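Local coordinates for protein purine nucleoside phosphorylase (Caulobacter vibrioides, PDB 1XFJ) that probably acts as a purine nucleoside phosphorylase with adenosine deaminase activity, splitting nucleosides such as inosine and S-methyl-5'-thioadenosine with phosphate, at residues A[54-59]-A[68-73]; A[111-116]-A[227-232]; A[132-137]-A[180-185]; A[190-195]-A[206-211]. All blocks are in the same frame, centred on the assembly; numbering follows the deposited sequence.

Interaction 1 (A[54-59]-A[68-73]); sequences ENRARI and EDLNVC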
# COMPACT_ATOMS: atom_id res chain seq x y z
N GLU A 54 -2.78 -16.20 -11.31
CA GLU A 54 -1.56 -16.25 -12.11
C GLU A 54 -0.74 -14.99 -11.86
O GLU A 54 0.48 -15.04 -11.76
CB GLU A 54 -1.90 -16.37 -13.59
CG GLU A 54 -0.75 -16.11 -14.56
CD GLU A 54 0.37 -17.14 -14.47
OE1 GLU A 54 0.13 -18.24 -13.95
OE2 GLU A 54 1.49 -16.85 -14.95
N ASN A 55 -1.42 -13.85 -11.74
CA ASN A 55 -0.70 -12.60 -11.49
C ASN A 55 -0.02 -12.67 -10.13
O ASN A 55 1.14 -12.26 -9.99
CB ASN A 55 -1.66 -11.41 -11.55
CG ASN A 55 -2.24 -11.21 -12.93
OD1 ASN A 55 -1.54 -11.36 -13.93
ND2 ASN A 55 -3.53 -10.88 -13.00
N ARG A 56 -0.73 -13.18 -9.13
CA ARG A 56 -0.16 -13.31 -7.79
C ARG A 56 1.05 -14.24 -7.81
O ARG A 56 2.04 -14.00 -7.13
CB ARG A 56 -1.21 -13.86 -6.82
CG ARG A 56 -2.26 -12.84 -6.38
CD ARG A 56 -3.32 -13.48 -5.50
NE ARG A 56 -2.74 -14.20 -4.38
CZ ARG A 56 -2.81 -13.80 -3.11
NH1 ARG A 56 -3.46 -12.69 -2.79
NH2 ARG A 56 -2.24 -14.53 -2.16
N ALA A 57 0.96 -15.31 -8.61
CA ALA A 57 2.06 -16.26 -8.71
C ALA A 57 3.29 -15.60 -9.33
O ALA A 57 4.42 -15.86 -8.92
CB ALA A 57 1.63 -17.47 -9.53
N ARG A 58 3.07 -14.76 -10.33
CA ARG A 58 4.17 -14.07 -10.99
C ARG A 58 4.91 -13.19 -10.00
O ARG A 58 6.15 -13.14 -10.00
CB ARG A 58 3.66 -13.24 -12.16
CG ARG A 58 3.04 -14.09 -13.24
CD ARG A 58 2.75 -13.32 -14.51
NE ARG A 58 2.43 -14.28 -15.57
CZ ARG A 58 2.50 -14.02 -16.87
NH1 ARG A 58 2.87 -12.83 -17.31
NH2 ARG A 58 2.23 -14.98 -17.74
N ILE A 59 4.15 -12.49 -9.17
CA ILE A 59 4.74 -11.61 -8.17
C ILE A 59 5.50 -12.43 -7.14
O ILE A 59 6.61 -12.07 -6.75
CB ILE A 59 3.65 -10.76 -7.49
CG1 ILE A 59 3.14 -9.70 -8.48
CG2 ILE A 59 4.20 -10.09 -6.23
CD1 ILE A 59 1.97 -8.88 -7.96
N GLU A 68 2.12 -19.63 -2.01
CA GLU A 68 1.92 -19.86 -0.59
C GLU A 68 2.62 -18.80 0.27
O GLU A 68 2.11 -18.39 1.31
CB GLU A 68 2.43 -21.24 -0.18
CG GLU A 68 1.58 -22.40 -0.66
CD GLU A 68 2.01 -23.73 -0.05
OE1 GLU A 68 3.15 -24.16 -0.32
OE2 GLU A 68 1.22 -24.34 0.69
N ASP A 69 3.79 -18.37 -0.19
CA ASP A 69 4.59 -17.38 0.53
C ASP A 69 4.00 -15.97 0.50
O ASP A 69 4.51 -15.07 1.16
CB ASP A 69 6.01 -17.35 -0.03
CG ASP A 69 6.67 -18.72 -0.01
OD1 ASP A 69 6.70 -19.36 1.07
OD2 ASP A 69 7.16 -19.16 -1.07
N LEU A 70 2.93 -15.78 -0.26
CA LEU A 70 2.31 -14.47 -0.35
C LEU A 70 1.18 -14.32 0.67
O LEU A 70 0.25 -15.12 0.70
CB LEU A 70 1.78 -14.23 -1.77
CG LEU A 70 1.32 -12.81 -2.10
CD1 LEU A 70 2.43 -11.81 -1.78
CD2 LEU A 70 0.95 -12.74 -3.58
N ASN A 71 1.28 -13.29 1.49
CA ASN A 71 0.29 -13.02 2.53
C ASN A 71 -0.37 -11.66 2.30
O ASN A 71 0.25 -10.61 2.49
CB ASN A 71 0.97 -13.04 3.91
CG ASN A 71 1.61 -14.38 4.24
OD1 ASN A 71 1.01 -15.21 4.94
ND2 ASN A 71 2.82 -14.61 3.75
N VAL A 72 -1.64 -11.69 1.90
CA VAL A 72 -2.39 -10.46 1.65
C VAL A 72 -3.76 -10.59 2.32
O VAL A 72 -4.41 -11.63 2.24
CB VAL A 72 -2.58 -10.22 0.14
CG1 VAL A 72 -3.30 -8.90 -0.09
CG2 VAL A 72 -1.22 -10.20 -0.55
N CYS A 73 -4.18 -9.53 3.00
CA CYS A 73 -5.46 -9.53 3.71
C CYS A 73 -6.68 -9.22 2.87
O CYS A 73 -6.59 -8.84 1.70
CB CYS A 73 -5.44 -8.48 4.83
SG CYS A 73 -4.23 -8.69 6.12
O HOH W 1 -5.11 -12.69 -0.21
O HOH W 2 -2.62 -14.28 0.94
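Arg56 spans from helix 49-62 to Leu70 and Val72 on strand 70-72, an outermost strand of a five-stranded mixed sheet, in a helix-against-sheet packing. In segment 54-59, Glu54 comes first and receives Arg58 one turn later. Arg58 NE meets Glu54 OE2 at 2.8 Å, almost straight, in a salt bridge on the helix surface. Asn55, an amide able both to give and to accept, bonds to Val31 N, Ser32 OG and Asn40 O. Arg56 carries the contact. Its chain bends at chi3 (53°), and the guanidinium lies with one face against the Leu70 CD2 methyl, 3.8 Å above the plane; NH1 comes within 3.9 Å of Val72 CB. Arginine suits this buried place because its flat guanidinium packs on apolar groups by its face while its N-H groups reach water. Ile59, facing the strand, meets Leu254 of strand 253-259, which Leu70 and Val72 also touch. Two waters link the guanidinium to the strand backbone. Water 1 donates to Val72 O and takes a weak bond from Arg56 NH1, whereas water 2, in the guanidinium plane, accepts from Arg56 NH2 at 3.1 Å and from Val72 N at 2.9 Å.

Interaction 2 (A[111-116]-A[227-232]); sequences AADCAP and RDTRAE. With ACT (acetate ion), chain B.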
# COMPACT_ATOMS: atom_id res chain seq x y z
N ALA A 111 -3.72 -1.94 -3.60
CA ALA A 111 -4.23 -0.58 -3.74
C ALA A 111 -4.39 -0.16 -5.19
O ALA A 111 -3.83 -0.78 -6.10
CB ALA A 111 -3.31 0.39 -3.01
N ALA A 112 -5.17 0.90 -5.39
CA ALA A 112 -5.42 1.46 -6.70
C ALA A 112 -5.85 2.90 -6.44
O ALA A 112 -6.94 3.32 -6.82
CB ALA A 112 -6.53 0.69 -7.41
N ASP A 113 -4.95 3.63 -5.76
CA ASP A 113 -5.11 5.03 -5.35
C ASP A 113 -4.71 5.19 -3.88
O ASP A 113 -4.04 6.14 -3.52
CB ASP A 113 -6.54 5.54 -5.54
CG ASP A 113 -6.80 6.06 -6.94
OD1 ASP A 113 -5.86 6.08 -7.77
OD2 ASP A 113 -7.95 6.47 -7.20
N CYS A 114 -5.14 4.25 -3.04
CA CYS A 114 -4.79 4.33 -1.63
C CYS A 114 -3.28 4.15 -1.51
O CYS A 114 -2.64 3.62 -2.41
CB CYS A 114 -5.56 3.29 -0.83
SG CYS A 114 -7.32 3.71 -0.74
N ALA A 115 -2.72 4.58 -0.39
CA ALA A 115 -1.28 4.51 -0.21
C ALA A 115 -0.71 3.26 0.43
O ALA A 115 -1.03 2.94 1.58
CB ALA A 115 -0.81 5.73 0.58
N PRO A 116 0.13 2.52 -0.31
CA PRO A 116 0.71 1.30 0.26
C PRO A 116 1.96 1.76 1.01
O PRO A 116 2.65 2.69 0.58
CB PRO A 116 1.04 0.47 -0.97
CG PRO A 116 1.44 1.51 -1.97
CD PRO A 116 0.41 2.61 -1.75
N ARG A 227 4.94 8.69 -7.30
CA ARG A 227 4.29 8.22 -8.51
C ARG A 227 2.78 8.34 -8.28
O ARG A 227 2.26 7.88 -7.26
CB ARG A 227 4.68 6.76 -8.81
CG ARG A 227 6.17 6.56 -9.09
CD ARG A 227 6.62 7.36 -10.31
NE ARG A 227 6.06 6.83 -11.55
CZ ARG A 227 6.56 5.79 -12.22
NH1 ARG A 227 7.64 5.16 -11.77
NH2 ARG A 227 5.97 5.37 -13.33
N ASP A 228 2.08 8.97 -9.23
CA ASP A 228 0.64 9.22 -9.14
C ASP A 228 -0.16 8.17 -9.91
O ASP A 228 -0.16 8.16 -11.14
CB ASP A 228 0.34 10.61 -9.70
CG ASP A 228 -1.06 11.09 -9.38
OD1 ASP A 228 -1.98 10.26 -9.22
OD2 ASP A 228 -1.25 12.33 -9.31
N THR A 229 -0.86 7.30 -9.19
CA THR A 229 -1.65 6.24 -9.82
C THR A 229 -2.71 6.75 -10.79
O THR A 229 -2.88 6.19 -11.88
CB THR A 229 -2.35 5.38 -8.75
OG1 THR A 229 -3.07 6.24 -7.85
CG2 THR A 229 -1.33 4.57 -7.97
N ARG A 230 -3.41 7.80 -10.40
CA ARG A 230 -4.47 8.36 -11.24
C ARG A 230 -3.94 9.00 -12.51
O ARG A 230 -4.54 8.87 -13.58
CB ARG A 230 -5.27 9.39 -10.44
CG ARG A 230 -6.45 10.01 -11.19
CD ARG A 230 -6.03 11.25 -11.96
NE ARG A 230 -7.16 11.89 -12.63
CZ ARG A 230 -7.68 11.49 -13.79
NH1 ARG A 230 -7.17 10.44 -14.42
NH2 ARG A 230 -8.72 12.13 -14.31
N ALA A 231 -2.80 9.68 -12.39
CA ALA A 231 -2.21 10.37 -13.52
C ALA A 231 -1.47 9.49 -14.52
O ALA A 231 -1.47 9.78 -15.71
CB ALA A 231 -1.27 11.46 -13.01
N GLU A 232 -0.84 8.42 -14.04
CA GLU A 232 -0.07 7.54 -14.92
C GLU A 232 -0.77 6.24 -15.28
O GLU A 232 -0.42 5.17 -14.77
CB GLU A 232 1.29 7.23 -14.29
CG GLU A 232 2.06 8.46 -13.86
CD GLU A 232 3.44 8.12 -13.34
OE1 GLU A 232 4.28 7.65 -14.14
OE2 GLU A 232 3.69 8.31 -12.13
C ACT B . 8.55 2.25 -13.62
O ACT B . 8.14 3.19 -14.34
OXT ACT B . 9.33 2.29 -12.61
CH3 ACT B . 8.04 0.87 -13.97
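Asp113 OD1 is gripped by two hydroxyls: Thr229 OG1 donates to it at 2.8 Å across the contact, and Ser238 OG bonds to it from farther along the same loop. The threonine oxygen approaches on the anti side, 17° out of the carboxylate plane. With chi1 at 52°, Thr229 OG1 stands between its own backbone N and carbonyl carbon, which turns it to the aspartate, while the side chain also touches Leu253. The other carboxylate oxygen, Asp113 OD2, takes the amide of Arg240 at the start of helix 239-244. Asp113 has a positive phi, 133°, in the bend that joins strand 106-111 to strand 115-121, and through the bonds of its carboxylate the loop after strand 221-224 is fastened to this turn between two sheets of the fold.

That loop is braced internally. Asp228 OD1 accepts weak bonds from the amides of Arg230 and Ala231. Arg227 holds Glu232 side-on: NE gives to Glu232 OE2 at 2.9 Å within the guanidinium plane, and NH2 to Glu232 OE1 at 3.0 Å from above the carboxylate plane. An acetate, probably from the crystallisation liquor, sits at the guanidinium edge, its O atom 3.2 Å from Arg227 NH2. With one oxygen of Asp113 engaged by the loop (Thr229, Ser238) and the other by the first turn of helix 239-244 (Arg240 N), rotation of the carboxylate is limited, and the turn is tied to both the loop and the helix start.

Interaction 3 (A[132-137]-A[180-185]); sequences AGWRGA and HRFEAD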
# COMPACT_ATOMS: atom_id res chain seq x y z
N ALA A 132 -2.89 2.01 3.42
CA ALA A 132 -3.35 3.26 4.00
C ALA A 132 -4.20 4.14 3.10
O ALA A 132 -3.68 5.04 2.43
CB ALA A 132 -2.16 4.07 4.52
N GLY A 133 -5.50 3.87 3.08
CA GLY A 133 -6.40 4.71 2.32
C GLY A 133 -6.64 5.90 3.23
O GLY A 133 -6.00 5.99 4.28
N TRP A 134 -7.53 6.81 2.87
CA TRP A 134 -7.75 7.96 3.74
C TRP A 134 -8.28 7.55 5.11
O TRP A 134 -7.89 8.11 6.13
CB TRP A 134 -8.69 8.99 3.09
CG TRP A 134 -10.13 8.56 2.96
CD1 TRP A 134 -10.73 8.03 1.86
CD2 TRP A 134 -11.14 8.65 3.97
NE1 TRP A 134 -12.06 7.77 2.12
CE2 TRP A 134 -12.33 8.14 3.41
CE3 TRP A 134 -11.16 9.10 5.30
CZ2 TRP A 134 -13.53 8.08 4.13
CZ3 TRP A 134 -12.35 9.03 6.02
CH2 TRP A 134 -13.52 8.53 5.43
N ARG A 135 -9.17 6.56 5.14
CA ARG A 135 -9.76 6.11 6.39
C ARG A 135 -8.73 5.46 7.31
O ARG A 135 -8.61 5.83 8.48
CB ARG A 135 -10.91 5.13 6.12
CG ARG A 135 -11.74 4.79 7.36
CD ARG A 135 -12.88 3.83 7.02
NE ARG A 135 -13.87 4.43 6.13
CZ ARG A 135 -14.80 5.31 6.50
NH1 ARG A 135 -14.89 5.70 7.77
NH2 ARG A 135 -15.65 5.79 5.60
N GLY A 136 -7.98 4.50 6.78
CA GLY A 136 -6.97 3.83 7.58
C GLY A 136 -5.92 4.81 8.08
O GLY A 136 -5.52 4.78 9.24
N ALA A 137 -5.48 5.70 7.20
CA ALA A 137 -4.48 6.69 7.57
C ALA A 137 -5.00 7.58 8.71
O ALA A 137 -4.29 7.82 9.69
CB ALA A 137 -4.12 7.55 6.37
N HIS A 180 -13.48 18.75 6.55
CA HIS A 180 -13.86 18.97 7.93
C HIS A 180 -13.61 17.76 8.82
O HIS A 180 -13.25 17.91 9.99
CB HIS A 180 -15.32 19.41 7.98
CG HIS A 180 -15.56 20.72 7.29
ND1 HIS A 180 -16.80 21.09 6.81
CD2 HIS A 180 -14.72 21.74 6.98
CE1 HIS A 180 -16.71 22.28 6.23
NE2 HIS A 180 -15.46 22.69 6.32
N ARG A 181 -13.79 16.56 8.28
CA ARG A 181 -13.56 15.35 9.06
C ARG A 181 -12.10 15.31 9.51
O ARG A 181 -11.81 15.05 10.68
CB ARG A 181 -13.86 14.10 8.23
CG ARG A 181 -13.68 12.80 9.00
CD ARG A 181 -13.93 11.57 8.14
NE ARG A 181 -15.29 11.52 7.62
CZ ARG A 181 -15.61 11.66 6.34
NH1 ARG A 181 -14.67 11.86 5.43
NH2 ARG A 181 -16.88 11.60 5.96
N PHE A 182 -11.19 15.58 8.58
CA PHE A 182 -9.76 15.58 8.91
C PHE A 182 -9.38 16.72 9.85
O PHE A 182 -8.62 16.51 10.80
CB PHE A 182 -8.91 15.67 7.64
CG PHE A 182 -8.61 14.33 7.02
CD1 PHE A 182 -9.60 13.63 6.33
CD2 PHE A 182 -7.36 13.75 7.19
CE1 PHE A 182 -9.35 12.36 5.81
CE2 PHE A 182 -7.10 12.47 6.67
CZ PHE A 182 -8.09 11.78 5.98
N GLU A 183 -9.89 17.91 9.58
CA GLU A 183 -9.56 19.06 10.42
C GLU A 183 -10.04 18.86 11.85
O GLU A 183 -9.37 19.28 12.81
CB GLU A 183 -10.17 20.34 9.85
CG GLU A 183 -9.59 20.74 8.50
CD GLU A 183 -10.01 22.14 8.08
OE1 GLU A 183 -11.20 22.47 8.25
OE2 GLU A 183 -9.15 22.89 7.58
N ALA A 184 -11.19 18.22 12.00
CA ALA A 184 -11.77 17.97 13.32
C ALA A 184 -11.15 16.78 14.04
O ALA A 184 -10.81 16.87 15.22
CB ALA A 184 -13.28 17.77 13.19
N ASP A 185 -10.99 15.67 13.33
CA ASP A 185 -10.45 14.45 13.93
C ASP A 185 -8.93 14.39 14.06
O ASP A 185 -8.41 13.70 14.95
CB ASP A 185 -10.93 13.22 13.17
CG ASP A 185 -12.44 13.06 13.22
OD1 ASP A 185 -13.09 13.83 13.96
OD2 ASP A 185 -12.97 12.17 12.53
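Segments 132-137 and 180-185 approach through their side chains while the helical backbones stay well apart, the closest CA pair being Trp134 and Phe182 at 9.4 Å. Trp134 opens its helix directly after Gly133, which occupies the N-cap position and whose carbonyl accepts the amide of Ala137. With chi1 at 70°, the indole CG lies between backbone N and carbonyl carbon, and the six-membered half of the ring system is directed to helix 176-185. There it meets two neighbours. Arg181 extends its chain until the bend at chi3 (-62°), and the Trp134 CH2 corner then lies over one face of the guanidinium, 3.5 Å from Arg181 NH1. The two planes are 28° apart, and the arginine methylene takes part as well, with Arg181 CD 3.7 Å from Trp134 CZ3.

The contact belongs to the outer helices of the alpha-beta-beta-alpha fold: helix 134-139 follows strand 126-132 of the six-stranded sheet, and helix 176-185 rests against helix 134-139, where Arg181 and Phe182 also touch Leu138. Phe182 brings the buried component, its CE1 atom 3.8 Å from Trp134 CE3 and its CZ atom 3.7 Å from the backbone oxygen of Trp134. A phenyl fits here since it joins an aromatic cluster: Phe178 stacks on it, Phe209 meets it edge-to-face and Phe204 at a slant. Arginine fits the more exposed flank, where its charge can stay near solvent while its flat face receives the Trp134 CH2 corner. From Trp134's own helix, Arg135 CB lies over one face of the indole toward its rim, and the Arg135 guanidinium turns a face to Trp134 CH2, which stands 3.4 Å above that plane.

Interaction 4 (A[190-195]-A[206-211]); sequences GRFFKP and LPAFVL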
# COMPACT_ATOMS: atom_id res chain seq x y z
N GLY A 190 -5.11 20.12 8.35
CA GLY A 190 -5.62 21.02 7.33
C GLY A 190 -4.53 21.49 6.38
O GLY A 190 -4.83 21.98 5.29
N ARG A 191 -3.28 21.34 6.79
CA ARG A 191 -2.15 21.77 5.96
C ARG A 191 -1.90 20.83 4.78
O ARG A 191 -1.12 21.14 3.88
CB ARG A 191 -0.88 21.87 6.82
CG ARG A 191 -0.37 20.56 7.41
CD ARG A 191 0.90 20.83 8.22
NE ARG A 191 1.60 19.62 8.65
CZ ARG A 191 1.21 18.82 9.64
NH1 ARG A 191 0.10 19.09 10.32
NH2 ARG A 191 1.93 17.75 9.95
N PHE A 192 -2.59 19.69 4.78
CA PHE A 192 -2.44 18.72 3.70
C PHE A 192 -3.55 18.87 2.66
O PHE A 192 -3.74 18.01 1.80
CB PHE A 192 -2.44 17.30 4.27
CG PHE A 192 -1.29 17.03 5.19
CD1 PHE A 192 0.02 17.04 4.71
CD2 PHE A 192 -1.50 16.82 6.55
CE1 PHE A 192 1.09 16.83 5.57
CE2 PHE A 192 -0.43 16.62 7.42
CZ PHE A 192 0.87 16.62 6.92
N PHE A 193 -4.27 19.98 2.75
CA PHE A 193 -5.35 20.28 1.81
C PHE A 193 -4.96 21.51 1.00
O PHE A 193 -4.40 22.46 1.53
CB PHE A 193 -6.65 20.52 2.57
CG PHE A 193 -7.24 19.27 3.15
CD1 PHE A 193 -8.16 18.52 2.42
CD2 PHE A 193 -6.87 18.84 4.42
CE1 PHE A 193 -8.70 17.34 2.95
CE2 PHE A 193 -7.40 17.66 4.96
CZ PHE A 193 -8.32 16.92 4.22
N LYS A 194 -5.25 21.46 -0.30
CA LYS A 194 -4.90 22.55 -1.20
C LYS A 194 -6.15 23.07 -1.92
O LYS A 194 -7.17 22.38 -1.98
CB LYS A 194 -3.88 22.04 -2.22
CG LYS A 194 -2.67 21.37 -1.58
CD LYS A 194 -1.92 20.48 -2.56
CE LYS A 194 -1.36 21.26 -3.74
NZ LYS A 194 -0.61 20.37 -4.68
N PRO A 195 -6.08 24.29 -2.47
CA PRO A 195 -7.23 24.85 -3.18
C PRO A 195 -7.72 23.90 -4.27
O PRO A 195 -6.92 23.33 -5.01
CB PRO A 195 -6.67 26.15 -3.75
CG PRO A 195 -5.68 26.56 -2.70
CD PRO A 195 -4.97 25.25 -2.42
N LEU A 206 -2.56 12.96 0.13
CA LEU A 206 -2.50 11.71 0.87
C LEU A 206 -1.08 11.27 1.23
O LEU A 206 -0.80 11.00 2.40
CB LEU A 206 -3.19 10.59 0.07
CG LEU A 206 -3.25 9.22 0.73
CD1 LEU A 206 -4.06 9.29 2.01
CD2 LEU A 206 -3.88 8.23 -0.24
N PRO A 207 -0.17 11.19 0.25
CA PRO A 207 1.19 10.77 0.61
C PRO A 207 1.82 11.65 1.69
O PRO A 207 2.50 11.14 2.59
CB PRO A 207 1.94 10.82 -0.72
CG PRO A 207 1.18 11.84 -1.52
CD PRO A 207 -0.26 11.52 -1.19
N ALA A 208 1.59 12.95 1.63
CA ALA A 208 2.17 13.83 2.64
C ALA A 208 1.55 13.54 4.00
O ALA A 208 2.23 13.57 5.03
CB ALA A 208 1.96 15.29 2.25
N PHE A 209 0.25 13.24 4.02
CA PHE A 209 -0.41 12.94 5.28
C PHE A 209 0.12 11.64 5.85
O PHE A 209 0.35 11.52 7.05
CB PHE A 209 -1.92 12.82 5.09
CG PHE A 209 -2.65 12.51 6.36
CD1 PHE A 209 -2.77 13.47 7.36
CD2 PHE A 209 -3.19 11.25 6.59
CE1 PHE A 209 -3.40 13.18 8.57
CE2 PHE A 209 -3.82 10.94 7.80
CZ PHE A 209 -3.92 11.91 8.79
N VAL A 210 0.32 10.65 4.98
CA VAL A 210 0.84 9.36 5.42
C VAL A 210 2.28 9.50 5.94
O VAL A 210 2.66 8.84 6.90
CB VAL A 210 0.81 8.33 4.27
CG1 VAL A 210 1.44 7.03 4.70
CG2 VAL A 210 -0.64 8.10 3.85
N LEU A 211 3.06 10.37 5.30
CA LEU A 211 4.44 10.59 5.75
C LEU A 211 4.39 11.22 7.14
O LEU A 211 5.25 10.94 7.99
CB LEU A 211 5.19 11.50 4.78
CG LEU A 211 5.65 10.84 3.47
CD1 LEU A 211 6.16 11.89 2.50
CD2 LEU A 211 6.74 9.81 3.77
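Phe192 and Phe209 form an offset edge-to-face pair: the edge of Phe209 is directed at the face of Phe192, with centroids 5.8 Å apart and planes at 80°. The nearest atoms are Phe192 CD2 and Phe209 CD1, 3.7 Å apart. More of the helix lies over the same phenyl. Phe209 CA sits above the middle of the Phe192 ring, 4.0 Å from its centroid and 2° off the normal, a CH-pi contact in which the backbone itself is the donor. Because Phe209 CG is anti to its own backbone N (chi1 -180°), the side chain swings past the Phe192 ring and continues toward helix 176-185.

These rings stand where a hairpin, strands 193-195 and 201-204, leads into helix 206-216. A backbone bond between Phe192 and Asp205 holds the two ends of that excursion together, and Asp205 OD1 takes the amide of Ala208 in the first turn of the helix. Ala208 is small enough to let the phenyl settle close: its CB lies 3.6 Å from Phe192 CD1, and its carbonyl oxygen is 3.5 Å from Phe192 CE1. On the opposite face of the Phe192 ring, Arg191 CG stands over the centre, 3.9 Å above the plane. The arginine chain thus spreads across the aromatic before its NH2 reaches a salt bridge with Asp212 OD1, one helical turn beyond Ala208.

How the interactions relate
From the N terminus, interaction 1 comes first and closes a short loop, joining helix 49-62 to the edge strand of the five-stranded sheet. Interaction 2 then spans the long excursion from 111-116 to 227-232, and both interactions 3 and 4 fall within it, one after the other. Interaction 3 closes a 42-residue excursion, joining helix 134-139 to helix 176-185; interaction 4 closes the hairpin onto helix 206-216. Interaction 2 meets interaction 3 where Ala115 O and Ala132 N, 2.8 Å apart, pair neighbouring strands, and meets interaction 4 through Leu206 and Val210. Phe182 and Phe209 join interactions 3 and 4, while interaction 1 stands apart, its centre about 30 Å from that of interaction 3.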